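PDB 4GUC: protein BA_2500 from Bacillus anthracis, which is of unknown function but consists of a small beta-rich DUF5065 domain, probably related to the immunoglobulin-like E-set folds. Local coordinates for residues P97-A102 against G113-I118. Numbering follows the deposited sequence.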
ATOM      1  N   PRO A  97       4.245 -12.587  -9.127  1.00 18.63           N
ATOM      2  CA  PRO A  97       2.800 -12.759  -9.117  1.00 18.45           C
ATOM      3  C   PRO A  97       2.258 -13.196  -7.740  1.00 18.32           C
ATOM      4  O   PRO A  97       2.813 -14.075  -7.091  1.00 18.35           O
ATOM      5  CB  PRO A  97       2.572 -13.817 -10.192  1.00 20.20           C
ATOM      6  CG  PRO A  97       3.693 -13.556 -11.163  1.00 21.77           C
ATOM      7  CD  PRO A  97       4.865 -13.265 -10.279  1.00 19.02           C
ATOM      8  N   GLY A  98       1.214 -12.531  -7.282  1.00 16.71           N
ATOM      9  CA  GLY A  98       0.617 -12.852  -5.994  1.00 15.65           C
ATOM     10  C   GLY A  98      -0.373 -11.795  -5.571  1.00 15.15           C
ATOM     11  O   GLY A  98      -0.872 -11.044  -6.416  1.00 15.26           O
ATOM     12  N   THR A  99      -0.656 -11.753  -4.270  1.00 14.89           N
ATOM     13  CA  THR A  99      -1.618 -10.828  -3.680  1.00 13.55           C
ATOM     14  C   THR A  99      -0.880  -9.735  -2.934  1.00 12.45           C
ATOM     15  O   THR A  99       0.073  -9.999  -2.199  1.00 11.98           O
ATOM     16  CB  THR A  99      -2.586 -11.580  -2.758  1.00 15.25           C
ATOM     17  OG1 THR A  99      -3.260 -12.587  -3.528  1.00 17.59           O
ATOM     18  CG2 THR A  99      -3.610 -10.665  -2.123  1.00 15.23           C
ATOM     19  N   TYR A 100      -1.321  -8.490  -3.130  1.00 12.50           N
ATOM     20  CA  TYR A 100      -0.701  -7.291  -2.543  1.00 10.49           C
ATOM     21  C   TYR A 100      -1.712  -6.344  -1.958  1.00  9.58           C
ATOM     22  O   TYR A 100      -2.905  -6.541  -2.162  1.00 10.40           O
ATOM     23  CB  TYR A 100       0.074  -6.572  -3.657  1.00 10.55           C
ATOM     24  CG  TYR A 100       1.285  -7.338  -4.156  1.00 12.16           C
ATOM     25  CD1 TYR A 100       1.164  -8.365  -5.076  1.00 12.61           C
ATOM     26  CD2 TYR A 100       2.562  -7.008  -3.715  1.00 12.79           C
ATOM     27  CE1 TYR A 100       2.279  -9.090  -5.528  1.00 13.22           C
ATOM     28  CE2 TYR A 100       3.676  -7.711  -4.162  1.00 14.33           C
ATOM     29  CZ  TYR A 100       3.528  -8.765  -5.061  1.00 14.30           C
ATOM     30  OH  TYR A 100       4.657  -9.451  -5.510  1.00 17.15           O
ATOM     31  N   VAL A 101      -1.224  -5.340  -1.230  1.00  9.50           N
ATOM     32  CA  VAL A 101      -2.106  -4.318  -0.664  1.00  9.77           C
ATOM     33  C   VAL A 101      -1.350  -3.026  -0.543  1.00  9.28           C
ATOM     34  O   VAL A 101      -0.150  -3.030  -0.258  1.00 10.14           O
ATOM     35  CB  VAL A 101      -2.723  -4.709   0.720  1.00 10.68           C
ATOM     36  CG1 VAL A 101      -1.669  -4.964   1.769  1.00 11.06           C
ATOM     37  CG2 VAL A 101      -3.751  -3.656   1.202  1.00 11.67           C
ATOM     38  N   ALA A 102      -2.023  -1.904  -0.830  1.00  9.90           N
ATOM     39  CA  ALA A 102      -1.433  -0.580  -0.705  1.00 10.90           C
ATOM     40  C   ALA A 102      -1.945   0.031   0.597  1.00 10.39           C
ATOM     41  O   ALA A 102      -3.159   0.047   0.866  1.00 10.94           O
ATOM     42  CB  ALA A 102      -1.771   0.320  -1.895  1.00 11.25           C
ATOM     43  N   GLY A 113      -6.319   0.163   0.570  1.00 11.46           N
ATOM     44  CA  GLY A 113      -7.198   0.009  -0.585  1.00 11.95           C
ATOM     45  C   GLY A 113      -7.701  -1.405  -0.831  1.00 13.02           C
ATOM     46  O   GLY A 113      -8.320  -1.668  -1.874  1.00 13.33           O
ATOM     47  N   GLY A 114      -7.526  -2.272   0.171  1.00 12.29           N
ATOM     48  CA  GLY A 114      -7.901  -3.671   0.089  1.00 11.56           C
ATOM     49  C   GLY A 114      -6.911  -4.455  -0.767  1.00 12.19           C
ATOM     50  O   GLY A 114      -6.204  -3.897  -1.618  1.00 13.44           O
ATOM     51  N   SER A 115      -6.865  -5.764  -0.599  1.00 12.87           N
ATOM     52  CA  SER A 115      -5.963  -6.558  -1.395  1.00 12.06           C
ATOM     53  C   SER A 115      -6.288  -6.566  -2.899  1.00 12.28           C
ATOM     54  O   SER A 115      -7.420  -6.341  -3.308  1.00 13.73           O
ATOM     55  CB  SER A 115      -5.966  -7.981  -0.846  1.00 13.12           C
ATOM     56  OG  SER A 115      -7.262  -8.543  -0.916  1.00 16.33           O
ATOM     57  N   PHE A 116      -5.282  -6.870  -3.719  1.00 12.43           N
ATOM     58  CA  PHE A 116      -5.414  -6.961  -5.172  1.00 13.62           C
ATOM     59  C   PHE A 116      -4.344  -7.906  -5.688  1.00 13.82           C
ATOM     60  O   PHE A 116      -3.397  -8.226  -4.969  1.00 14.06           O
ATOM     61  CB  PHE A 116      -5.289  -5.593  -5.886  1.00 12.76           C
ATOM     62  CG  PHE A 116      -3.971  -4.872  -5.664  1.00 14.58           C
ATOM     63  CD1 PHE A 116      -3.792  -4.063  -4.556  1.00 13.84           C
ATOM     64  CD2 PHE A 116      -2.924  -4.975  -6.582  1.00 14.10           C
ATOM     65  CE1 PHE A 116      -2.606  -3.407  -4.339  1.00 15.06           C
ATOM     66  CE2 PHE A 116      -1.723  -4.322  -6.340  1.00 15.53           C
ATOM     67  CZ  PHE A 116      -1.597  -3.500  -5.216  1.00 13.12           C
ATOM     68  N   LYS A 117      -4.492  -8.391  -6.913  1.00 14.20           N
ATOM     69  CA  LYS A 117      -3.514  -9.284  -7.483  1.00 15.00           C
ATOM     70  C   LYS A 117      -2.567  -8.594  -8.466  1.00 15.01           C
ATOM     71  O   LYS A 117      -2.930  -7.603  -9.103  1.00 15.18           O
ATOM     72  CB  LYS A 117      -4.207 -10.379  -8.307  1.00 18.19           C
ATOM     73  CG  LYS A 117      -5.123 -11.319  -7.582  1.00 23.41           C
ATOM     74  CD  LYS A 117      -4.419 -12.209  -6.571  1.00 33.15           C
ATOM     75  CE  LYS A 117      -5.359 -13.338  -6.067  1.00 37.46           C
ATOM     76  NZ  LYS A 117      -6.655 -12.845  -5.503  1.00 40.86           N
ATOM     77  N   ILE A 118      -1.327  -9.079  -8.501  1.00 14.47           N
ATOM     78  CA  ILE A 118      -0.332  -8.655  -9.480  1.00 15.15           C
ATOM     79  C   ILE A 118      -0.066  -9.960 -10.250  1.00 17.27           C
ATOM     80  O   ILE A 118       0.236 -10.987  -9.654  1.00 16.99           O
ATOM     81  CB  ILE A 118       0.958  -8.044  -8.919  1.00 14.24           C
ATOM     82  CG1 ILE A 118       0.611  -6.705  -8.287  1.00 14.91           C
ATOM     83  CG2 ILE A 118       1.979  -7.857 -10.056  1.00 18.16           C
ATOM     84  CD1 ILE A 118       1.767  -5.945  -7.646  1.00 14.75           C
TER
HETATM   85  O   HOH W   1      -4.705  -1.580  -1.788  1.00 13.24           O
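Ile118 sets its CD1 methyl over one face of the Tyr100 ring, 3.7 Å from the ring centroid, a CH-pi contact in which the two side chains meet at about a right angle. The ring of Phe116 is met differently: CB of Tyr100 sits above one face, offset toward the rim and 4.1 Å from the centroid, while Ala102 N lies at the edge, near the ring plane, as does Gly114 O, in the plane. Phe116 gets there by placing CG between its own backbone N and carbonyl carbon (chi1 60°), which swings the ring across to the neighbouring strand until CE1 comes 3.8 Å from Val101 CA. Tyr100 thus touches Phe116 through CB and Ile118 through its ring. The far end of that ring is fixed elsewhere, its hydroxyl hydrogen-bonding to Asn96 O and Gln58, and Tyr72 meets it edge-to-face.

Thr99 and Lys117 project on the other face of the sheet, where the lysine chain, bent at chi2, passes obliquely by the threonine with CD 3.3 Å from OG1. Beneath the side chains, Tyr100 and Phe116 form a hydrogen-bonded pair, with Tyr100 N to Phe116 O at 2.8 Å and nearly straight (171°). Gly98 and Ile118 repeat the pattern, and Thr99 with Lys117 is the non-hydrogen-bonded pair between them. Beyond Phe116 the regular pairing gives way: a water accepts from Ala102 N and lies 2.8 Å from Gly114 O, to which it probably donates, before Gly113 N bonds to Ala102 O at 3.2 Å. Side chains alternating between two faces, over alternating hydrogen-bonded and non-hydrogen-bonded pairs, mark antiparallel strands, here those of the hairpin 98-106 and 109-119, its second strand interrupted, at the C-terminal end of the chain.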